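Long-range contacts in glycinin A3B4 subunit (Glycine max, PDB 2D5F), which serves as a seed storage protein of soybean, an 11S globulin built from two cupin domains and probably laid down as reserve nitrogen for germination: residues Leu374-Ile379 and Glu432-Gly438; Leu362-Ser368 and Lys445-Ala450; Asn7-Leu11 and Pro38-Cys42. One frame throughout, in Å; residues are numbered along the deposited sequence.

In the fold
From the N terminus, contact 3 closes first: its disulfide joins the leading segment 7-11 to helix 38-43 across 26 residues that include strands 21-24 and 28-32. The chain then runs through the first cupin domain before contact 2 opens at 362-368. Contacts 2 and 1 are concentric, since 374-379 meets 432-438 within the longer loop that 362-368 and 445-450 close; none of the three cross. Antiparallel strands 368-374 and 438-445 run between these two contacts, S368 and K445 pairing at one end and L374 and G438 meeting at the other, with contact centres about 28 Å apart. Contact 3 lies about 20 Å from contact 2, centre to centre.

Contact 1. Residues Leu374-Ile379 and Glu432-Gly438; sequences LYRNGI and EQGGEQG
The R376 guanidinium presents an edge to the backbone of E436, whose carbonyl carbon lies in its plane, and Q437 N sits near that plane too; the bond from R376 NH1 to E436 O is doubtful, because NH1 is placed too close to E436 CA. The other flat group is the Q433 amide, whose side chain crosses that of I379 at a slant, Q433 CD being 3.6 Å from I379 CG1. With CG anti to the backbone N (chi1 177°), Q433 extends until its NE2 reaches N377 O at 3.1 Å, from above the carbonyl plane of N377, whose O lies 18° out of the Q433 amide plane. F212 of the second subunit packs on both I379 and Q433. Backbone bonds run beside this: G434 N reaches G378 O (2.8 Å), and N377 N reaches G434 O (3.0 Å). The arrangement belongs to the edge of the cupin beta barrel, where a type II turn from Y375 to G378 carries the chain from strand 368-374 into strand 379-385, while 432-438 turns a corner between the same two sheets. I379 and Q433 form a non-hydrogen-bonded antiparallel pair. At G434 a CB would run into Y375 O, and at G438 into L374 O, which already lies 3.3 Å from G438 CA; both positions thus suit glycine. L374 CD1 abuts E432 CB at 3.8 Å, the two side chains crossing at about a right angle, and the side chain of E432, packed on Y380 and H383, comes to about 3 Å from a bound magnesium ion.

Contact 2. Residues Leu362-Ser368 and Lys445-Ala450; sequences LRQFGLS and KTHHNA
S368 turns its OG between its own backbone N and carbonyl carbon (chi1 56°), the crowded position, and this points the hydroxyl at H447 O. H448 takes the same first torsion (chi1 76°), which lays its ring beside R363. The S368 OG proton goes to H447 O at a short 2.6 Å, nearly along the C=O axis, while A450 CB closes on OG at 3.4 Å. With an alanine here, H447 O would probably lose this hydroxyl donor, and a gap would open beside the A450 methyl. S368 and K445 form a hydrogen-bonded antiparallel pair, S368 N to K445 O (3.0 Å) and K445 N to S368 O (2.9 Å), at the end of the pairing between strands 368-374 and 438-445 of the second cupin domain. Beyond it the chain bends through an inverse gamma turn centred on T446, whose OG1 bonds to Q155 of the second subunit. R363 CG lies over the centre of the H448 ring, 4.2 Å above its plane; guanidinium and ring planes are 48° apart. S356 OG holds H448 ND1 and so fixes the ring's rotation. L362 O approaches H448 CB at 3.2 Å. Buried L367 O has no conventional partner, but H448 CA directs a nearly straight C-H at it from 3.5 Å. L367 and L362 also pack on M68 of strand 67-73, in the first cupin domain.

Contact 3. Residues Asn7-Leu11 and Pro38-Cys42; sequences NECQL and PELQC
A disulfide in the part of the proglycinin chain that becomes the acidic chain in the mature protein ties the leading segment, through C9, to C42 of helix 38-43, between strands 28-32 and 46-52. The two SG atoms, C9 and C42, are bonded at 2.0 Å, with a torsion of 98° about the S-S bond, near the right angle that disulfides prefer. Different first torsions bring the sulfurs together: C9 SG sits opposite its own carbonyl carbon (chi1 -72°), whereas C42 SG swings opposite its backbone N (chi1 158°). The bridge holds the backbones near each other, and E8 O comes to 3.2 Å from C42 CB. One water links the two segments a second time, donating to E8 O at 2.6 Å and to P38 O at 2.8 Å. P38 O thus takes two donors, since C42 N also bonds to it within the helix. L11 supplies the apolar side of the contact: its CD1 branch reaches the first turn of the helix, 3.7 Å from E39 CA, while CD2 touches P38 CB at 4.0 Å, the two side chains crossing at about a right angle. The leading segment is folded by a type I turn from N7 to Q10, closed by Q10 N on N7 O at 3.1 Å, and then by an inverse gamma turn centred on Q10. Its outer side meets the second subunit, where D157 accepts C9 N and L156 packs on C9. On the helix, E39 OE2 is held by N15 N, and L40 packs on V423 of the second cupin domain. Such an intrachain link, near the start of the acidic region and separate from the C85-C327 disulfide, is typical of 11S seed globulins.

Contact 1. Residues Leu374-Ile379 and Glu432-Gly438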
loop_
_atom_site.group_PDB
_atom_site.type_symbol
_atom_site.label_atom_id
_atom_site.label_comp_id
_atom_site.label_asym_id
_atom_site.label_seq_id
_atom_site.Cartn_x
_atom_site.Cartn_y
_atom_site.Cartn_z
ATOM N N LEU B 374 -23.731 -1.854 29.043
ATOM C CA LEU B 374 -24.610 -0.780 29.487
ATOM C C LEU B 374 -25.099 -1.126 30.879
ATOM O O LEU B 374 -25.550 -2.244 31.134
ATOM C CB LEU B 374 -25.803 -0.618 28.542
ATOM C CG LEU B 374 -25.485 -0.098 27.132
ATOM C CD1 LEU B 374 -26.749 -0.122 26.270
ATOM C CD2 LEU B 374 -24.914 1.310 27.224
ATOM N N TYR B 375 -24.976 -0.171 31.791
ATOM C CA TYR B 375 -25.420 -0.386 33.153
ATOM C C TYR B 375 -26.910 -0.087 33.192
ATOM O O TYR B 375 -27.481 0.381 32.201
ATOM C CB TYR B 375 -24.659 0.534 34.110
ATOM C CG TYR B 375 -23.157 0.435 33.971
ATOM C CD1 TYR B 375 -22.516 -0.804 33.941
ATOM C CD2 TYR B 375 -22.374 1.580 33.872
ATOM C CE1 TYR B 375 -21.129 -0.899 33.813
ATOM C CE2 TYR B 375 -20.987 1.497 33.747
ATOM C CZ TYR B 375 -20.374 0.257 33.719
ATOM O OH TYR B 375 -19.005 0.185 33.616
ATOM N N ARG B 376 -27.534 -0.370 34.332
ATOM C CA ARG B 376 -28.963 -0.146 34.517
ATOM C C ARG B 376 -29.373 1.213 33.970
ATOM O O ARG B 376 -28.845 2.248 34.382
ATOM C CB ARG B 376 -29.311 -0.249 36.008
ATOM C CG ARG B 376 -30.799 -0.255 36.330
ATOM C CD ARG B 376 -31.007 -0.396 37.837
ATOM N NE ARG B 376 -32.403 -0.234 38.244
ATOM C CZ ARG B 376 -33.350 -1.158 38.097
ATOM N NH1 ARG B 376 -33.066 -2.333 37.552
ATOM N NH2 ARG B 376 -34.591 -0.907 38.500
ATOM N N ASN B 377 -30.311 1.197 33.028
ATOM C CA ASN B 377 -30.820 2.410 32.402
ATOM C C ASN B 377 -29.812 3.137 31.518
ATOM O O ASN B 377 -30.117 4.196 30.966
ATOM C CB ASN B 377 -31.348 3.366 33.471
ATOM C CG ASN B 377 -32.503 2.778 34.247
ATOM O OD1 ASN B 377 -33.489 2.335 33.663
ATOM N ND2 ASN B 377 -32.389 2.766 35.570
ATOM N N GLY B 378 -28.619 2.571 31.379
ATOM C CA GLY B 378 -27.603 3.197 30.550
ATOM C C GLY B 378 -28.027 3.207 29.096
ATOM O O GLY B 378 -28.539 2.211 28.581
ATOM N N ILE B 379 -27.805 4.328 28.424
ATOM C CA ILE B 379 -28.199 4.454 27.028
ATOM C C ILE B 379 -27.059 4.650 26.033
ATOM O O ILE B 379 -26.121 5.410 26.277
ATOM C CB ILE B 379 -29.170 5.637 26.836
ATOM C CG1 ILE B 379 -30.490 5.365 27.561
ATOM C CG2 ILE B 379 -29.409 5.880 25.349
ATOM C CD1 ILE B 379 -31.470 6.521 27.490
ATOM N N GLU B 432 -29.785 1.585 22.179
ATOM C CA GLU B 432 -29.963 0.568 23.210
ATOM C C GLU B 432 -29.996 1.162 24.619
ATOM O O GLU B 432 -29.289 2.127 24.908
ATOM C CB GLU B 432 -28.821 -0.456 23.144
ATOM C CG GLU B 432 -28.770 -1.307 21.881
ATOM C CD GLU B 432 -27.733 -0.836 20.868
ATOM O OE1 GLU B 432 -27.470 -1.600 19.917
ATOM O OE2 GLU B 432 -27.185 0.281 21.015
ATOM N N GLN B 433 -30.822 0.585 25.488
ATOM C CA GLN B 433 -30.899 1.030 26.879
ATOM C C GLN B 433 -30.870 -0.182 27.798
ATOM O O GLN B 433 -31.719 -1.069 27.701
ATOM C CB GLN B 433 -32.167 1.843 27.154
ATOM C CG GLN B 433 -32.294 2.251 28.629
ATOM C CD GLN B 433 -33.246 3.415 28.843
ATOM O OE1 GLN B 433 -34.211 3.583 28.101
ATOM N NE2 GLN B 433 -32.982 4.219 29.868
ATOM N N GLY B 434 -29.878 -0.214 28.680
ATOM C CA GLY B 434 -29.739 -1.322 29.604
ATOM C C GLY B 434 -30.969 -1.518 30.471
ATOM O O GLY B 434 -31.584 -0.553 30.931
ATOM N N GLY B 435 -31.331 -2.776 30.687
ATOM C CA GLY B 435 -32.490 -3.073 31.502
ATOM C C GLY B 435 -32.175 -2.989 32.982
ATOM O O GLY B 435 -31.250 -2.301 33.410
ATOM N N GLU B 436 -32.954 -3.719 33.763
ATOM C CA GLU B 436 -32.802 -3.749 35.207
ATOM C C GLU B 436 -31.442 -4.301 35.635
ATOM O O GLU B 436 -30.807 -3.767 36.544
ATOM C CB GLU B 436 -33.923 -4.601 35.820
ATOM C CG GLU B 436 -35.335 -4.247 35.335
ATOM C CD GLU B 436 -35.643 -4.754 33.920
ATOM O OE1 GLU B 436 -35.026 -4.280 32.942
ATOM O OE2 GLU B 436 -36.514 -5.637 33.785
ATOM N N GLN B 437 -31.001 -5.370 34.976
ATOM C CA GLN B 437 -29.719 -5.996 35.305
ATOM C C GLN B 437 -28.606 -5.548 34.369
ATOM O O GLN B 437 -27.509 -6.102 34.387
ATOM C CB GLN B 437 -29.840 -7.524 35.243
ATOM C CG GLN B 437 -30.973 -8.106 36.092
ATOM C CD GLN B 437 -30.881 -7.693 37.550
ATOM O OE1 GLN B 437 -29.913 -8.020 38.239
ATOM N NE2 GLN B 437 -31.891 -6.964 38.028
ATOM N N GLY B 438 -28.886 -4.534 33.561
ATOM C CA GLY B 438 -27.887 -4.056 32.629
ATOM C C GLY B 438 -27.948 -4.867 31.352
ATOM O O GLY B 438 -28.795 -5.750 31.203
#

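Contact 2. Residues Leu362-Ser368 and Lys445-Ala450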
loop_
_atom_site.group_PDB
_atom_site.type_symbol
_atom_site.label_atom_id
_atom_site.label_comp_id
_atom_site.label_asym_id
_atom_site.label_seq_id
_atom_site.Cartn_x
_atom_site.Cartn_y
_atom_site.Cartn_z
ATOM N N LEU B 362 -7.118 -8.765 10.584
ATOM C CA LEU B 362 -8.485 -8.423 10.223
ATOM C C LEU B 362 -8.581 -7.625 8.928
ATOM O O LEU B 362 -9.613 -7.638 8.259
ATOM C CB LEU B 362 -9.147 -7.656 11.373
ATOM C CG LEU B 362 -9.371 -8.517 12.623
ATOM C CD1 LEU B 362 -9.872 -7.671 13.772
ATOM C CD2 LEU B 362 -10.357 -9.629 12.292
ATOM N N ARG B 363 -7.503 -6.941 8.564
ATOM C CA ARG B 363 -7.504 -6.151 7.343
ATOM C C ARG B 363 -7.843 -7.009 6.124
ATOM O O ARG B 363 -8.602 -6.589 5.254
ATOM C CB ARG B 363 -6.148 -5.479 7.150
ATOM C CG ARG B 363 -6.164 -4.396 6.096
ATOM C CD ARG B 363 -5.043 -3.401 6.332
ATOM N NE ARG B 363 -5.400 -2.081 5.825
ATOM C CZ ARG B 363 -5.571 -1.797 4.538
ATOM N NH1 ARG B 363 -5.410 -2.739 3.618
ATOM N NH2 ARG B 363 -5.915 -0.568 4.171
ATOM N N GLN B 364 -7.303 -8.218 6.065
ATOM C CA GLN B 364 -7.598 -9.091 4.933
ATOM C C GLN B 364 -8.909 -9.864 5.070
ATOM O O GLN B 364 -9.416 -10.391 4.084
ATOM C CB GLN B 364 -6.457 -10.090 4.717
ATOM C CG GLN B 364 -5.157 -9.455 4.248
ATOM C CD GLN B 364 -5.347 -8.537 3.047
ATOM O OE1 GLN B 364 -5.888 -7.435 3.169
ATOM N NE2 GLN B 364 -4.908 -8.991 1.879
ATOM N N PHE B 365 -9.468 -9.920 6.277
ATOM C CA PHE B 365 -10.704 -10.672 6.492
ATOM C C PHE B 365 -11.993 -9.855 6.499
ATOM O O PHE B 365 -13.086 -10.421 6.566
ATOM C CB PHE B 365 -10.599 -11.474 7.787
ATOM C CG PHE B 365 -9.326 -12.262 7.903
ATOM C CD1 PHE B 365 -8.784 -12.905 6.789
ATOM C CD2 PHE B 365 -8.667 -12.362 9.121
ATOM C CE1 PHE B 365 -7.602 -13.635 6.891
ATOM C CE2 PHE B 365 -7.482 -13.092 9.236
ATOM C CZ PHE B 365 -6.947 -13.730 8.115
ATOM N N GLY B 366 -11.867 -8.534 6.433
ATOM C CA GLY B 366 -13.044 -7.674 6.416
ATOM C C GLY B 366 -13.979 -7.784 7.613
ATOM O O GLY B 366 -15.206 -7.726 7.465
ATOM N N LEU B 367 -13.414 -7.929 8.805
ATOM C CA LEU B 367 -14.230 -8.038 10.006
ATOM C C LEU B 367 -13.691 -7.240 11.179
ATOM O O LEU B 367 -12.492 -7.055 11.318
ATOM C CB LEU B 367 -14.350 -9.499 10.435
ATOM C CG LEU B 367 -15.249 -10.424 9.622
ATOM C CD1 LEU B 367 -14.972 -11.856 10.024
ATOM C CD2 LEU B 367 -16.715 -10.066 9.865
ATOM N N SER B 368 -14.601 -6.767 12.019
ATOM C CA SER B 368 -14.242 -6.037 13.226
ATOM C C SER B 368 -15.366 -6.260 14.223
ATOM O O SER B 368 -16.358 -6.920 13.916
ATOM C CB SER B 368 -14.052 -4.542 12.942
ATOM O OG SER B 368 -15.198 -3.975 12.357
ATOM N N LYS B 445 -19.079 -6.669 12.954
ATOM C CA LYS B 445 -19.315 -5.762 11.833
ATOM C C LYS B 445 -18.500 -6.255 10.643
ATOM O O LYS B 445 -17.319 -6.591 10.785
ATOM C CB LYS B 445 -18.934 -4.328 12.214
ATOM C CG LYS B 445 -19.704 -3.822 13.436
ATOM C CD LYS B 445 -19.452 -2.353 13.726
ATOM C CE LYS B 445 -20.184 -1.923 14.989
ATOM N NZ LYS B 445 -19.961 -0.482 15.274
ATOM N N THR B 446 -19.139 -6.302 9.475
ATOM C CA THR B 446 -18.499 -6.803 8.261
ATOM C C THR B 446 -17.570 -5.854 7.495
ATOM O O THR B 446 -17.693 -5.669 6.280
ATOM C CB THR B 446 -19.556 -7.392 7.293
ATOM O OG1 THR B 446 -20.600 -6.437 7.075
ATOM C CG2 THR B 446 -20.160 -8.659 7.890
ATOM N N HIS B 447 -16.637 -5.265 8.229
ATOM C CA HIS B 447 -15.628 -4.385 7.666
ATOM C C HIS B 447 -14.468 -4.422 8.656
ATOM O O HIS B 447 -14.692 -4.459 9.868
ATOM C CB HIS B 447 -16.170 -2.966 7.494
ATOM C CG HIS B 447 -15.276 -2.076 6.684
ATOM N ND1 HIS B 447 -14.109 -1.537 7.181
ATOM C CD2 HIS B 447 -15.367 -1.656 5.399
ATOM C CE1 HIS B 447 -13.518 -0.823 6.238
ATOM N NE2 HIS B 447 -14.261 -0.880 5.147
ATOM N N HIS B 448 -13.236 -4.426 8.139
ATOM C CA HIS B 448 -12.025 -4.498 8.966
ATOM C C HIS B 448 -11.824 -3.286 9.868
ATOM O O HIS B 448 -11.103 -3.354 10.861
ATOM C CB HIS B 448 -10.785 -4.694 8.077
ATOM C CG HIS B 448 -10.334 -3.453 7.362
ATOM N ND1 HIS B 448 -9.479 -2.530 7.933
ATOM C CD2 HIS B 448 -10.616 -2.983 6.122
ATOM C CE1 HIS B 448 -9.253 -1.550 7.077
ATOM N NE2 HIS B 448 -9.932 -1.801 5.970
ATOM N N ASN B 449 -12.462 -2.180 9.511
ATOM C CA ASN B 449 -12.364 -0.941 10.280
ATOM C C ASN B 449 -13.715 -0.223 10.186
ATOM O O ASN B 449 -13.819 0.875 9.646
ATOM C CB ASN B 449 -11.241 -0.063 9.709
ATOM C CG ASN B 449 -10.925 1.134 10.591
ATOM O OD1 ASN B 449 -11.338 1.194 11.751
ATOM N ND2 ASN B 449 -10.177 2.086 10.049
ATOM N N ALA B 450 -14.750 -0.873 10.709
ATOM C CA ALA B 450 -16.099 -0.331 10.685
ATOM C C ALA B 450 -16.162 0.971 11.476
ATOM O O ALA B 450 -15.608 1.074 12.567
ATOM C CB ALA B 450 -17.072 -1.351 11.260
#

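Contact 3. Residues Asn7-Leu11 and Pro38-Cys42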
loop_
_atom_site.group_PDB
_atom_site.type_symbol
_atom_site.label_atom_id
_atom_site.label_comp_id
_atom_site.label_asym_id
_atom_site.label_seq_id
_atom_site.Cartn_x
_atom_site.Cartn_y
_atom_site.Cartn_z
ATOM N N ASN B 7 -33.057 -7.210 -3.442
ATOM C CA ASN B 7 -33.766 -6.503 -2.334
ATOM C C ASN B 7 -33.593 -7.268 -1.029
ATOM O O ASN B 7 -34.461 -7.235 -0.157
ATOM C CB ASN B 7 -35.259 -6.376 -2.651
ATOM C CG ASN B 7 -35.518 -5.723 -3.999
ATOM O OD1 ASN B 7 -35.043 -4.619 -4.269
ATOM N ND2 ASN B 7 -36.276 -6.406 -4.851
ATOM N N GLU B 8 -32.460 -7.947 -0.899
ATOM C CA GLU B 8 -32.163 -8.739 0.287
ATOM C C GLU B 8 -32.193 -7.968 1.606
ATOM O O GLU B 8 -32.382 -8.562 2.665
ATOM C CB GLU B 8 -30.807 -9.431 0.125
ATOM C CG GLU B 8 -30.784 -10.480 -0.988
ATOM C CD GLU B 8 -30.463 -9.900 -2.360
ATOM O OE1 GLU B 8 -31.045 -8.858 -2.741
ATOM O OE2 GLU B 8 -29.624 -10.503 -3.066
ATOM N N CYS B 9 -32.008 -6.655 1.559
ATOM C CA CYS B 9 -32.034 -5.878 2.794
ATOM C C CYS B 9 -33.236 -4.954 2.938
ATOM O O CYS B 9 -33.249 -4.074 3.799
ATOM C CB CYS B 9 -30.754 -5.061 2.952
ATOM S SG CYS B 9 -29.251 -6.007 3.369
ATOM N N GLN B 10 -34.239 -5.133 2.089
ATOM C CA GLN B 10 -35.443 -4.320 2.206
ATOM C C GLN B 10 -36.311 -5.074 3.196
ATOM O O GLN B 10 -37.271 -5.735 2.823
ATOM C CB GLN B 10 -36.164 -4.197 0.865
ATOM C CG GLN B 10 -35.397 -3.415 -0.179
ATOM C CD GLN B 10 -36.272 -2.994 -1.344
ATOM O OE1 GLN B 10 -36.797 -3.830 -2.078
ATOM N NE2 GLN B 10 -36.437 -1.687 -1.517
ATOM N N LEU B 11 -35.947 -4.989 4.467
ATOM C CA LEU B 11 -36.682 -5.685 5.509
ATOM C C LEU B 11 -37.525 -4.722 6.331
ATOM O O LEU B 11 -37.013 -3.754 6.889
ATOM C CB LEU B 11 -35.698 -6.432 6.413
ATOM C CG LEU B 11 -34.757 -7.399 5.687
ATOM C CD1 LEU B 11 -33.818 -8.044 6.694
ATOM C CD2 LEU B 11 -35.565 -8.461 4.955
ATOM N N PRO B 38 -34.113 -14.163 6.587
ATOM C CA PRO B 38 -33.885 -12.959 5.783
ATOM C C PRO B 38 -32.911 -11.940 6.379
ATOM O O PRO B 38 -32.178 -11.280 5.641
ATOM C CB PRO B 38 -35.304 -12.394 5.566
ATOM C CG PRO B 38 -36.163 -13.113 6.586
ATOM C CD PRO B 38 -35.548 -14.477 6.672
ATOM N N GLU B 39 -32.889 -11.818 7.702
ATOM C CA GLU B 39 -31.989 -10.865 8.354
ATOM C C GLU B 39 -30.530 -11.245 8.096
ATOM O O GLU B 39 -29.695 -10.388 7.768
ATOM C CB GLU B 39 -32.253 -10.821 9.869
ATOM C CG GLU B 39 -33.690 -10.464 10.235
ATOM C CD GLU B 39 -34.605 -11.678 10.383
ATOM O OE1 GLU B 39 -34.424 -12.683 9.664
ATOM O OE2 GLU B 39 -35.526 -11.618 11.222
ATOM N N LEU B 40 -30.235 -12.535 8.235
ATOM C CA LEU B 40 -28.886 -13.040 8.022
ATOM C C LEU B 40 -28.485 -13.010 6.547
ATOM O O LEU B 40 -27.307 -12.825 6.225
ATOM C CB LEU B 40 -28.758 -14.458 8.592
ATOM C CG LEU B 40 -28.903 -14.543 10.122
ATOM C CD1 LEU B 40 -28.845 -16.008 10.581
ATOM C CD2 LEU B 40 -27.792 -13.731 10.794
ATOM N N GLN B 41 -29.455 -13.179 5.653
ATOM C CA GLN B 41 -29.155 -13.132 4.230
ATOM C C GLN B 41 -28.783 -11.703 3.860
ATOM O O GLN B 41 -27.917 -11.479 3.019
ATOM C CB GLN B 41 -30.355 -13.584 3.397
ATOM C CG GLN B 41 -30.711 -15.037 3.602
ATOM C CD GLN B 41 -31.657 -15.544 2.549
ATOM O OE1 GLN B 41 -32.765 -15.029 2.397
ATOM N NE2 GLN B 41 -31.228 -16.556 1.807
ATOM N N CYS B 42 -29.436 -10.737 4.498
ATOM C CA CYS B 42 -29.144 -9.336 4.236
ATOM C C CYS B 42 -27.721 -9.020 4.718
ATOM O O CYS B 42 -26.964 -8.319 4.046
ATOM C CB CYS B 42 -30.177 -8.436 4.939
ATOM S SG CYS B 42 -29.598 -6.735 5.237
HETATM O O HOH W 1 -33.024 -11.082 2.974
#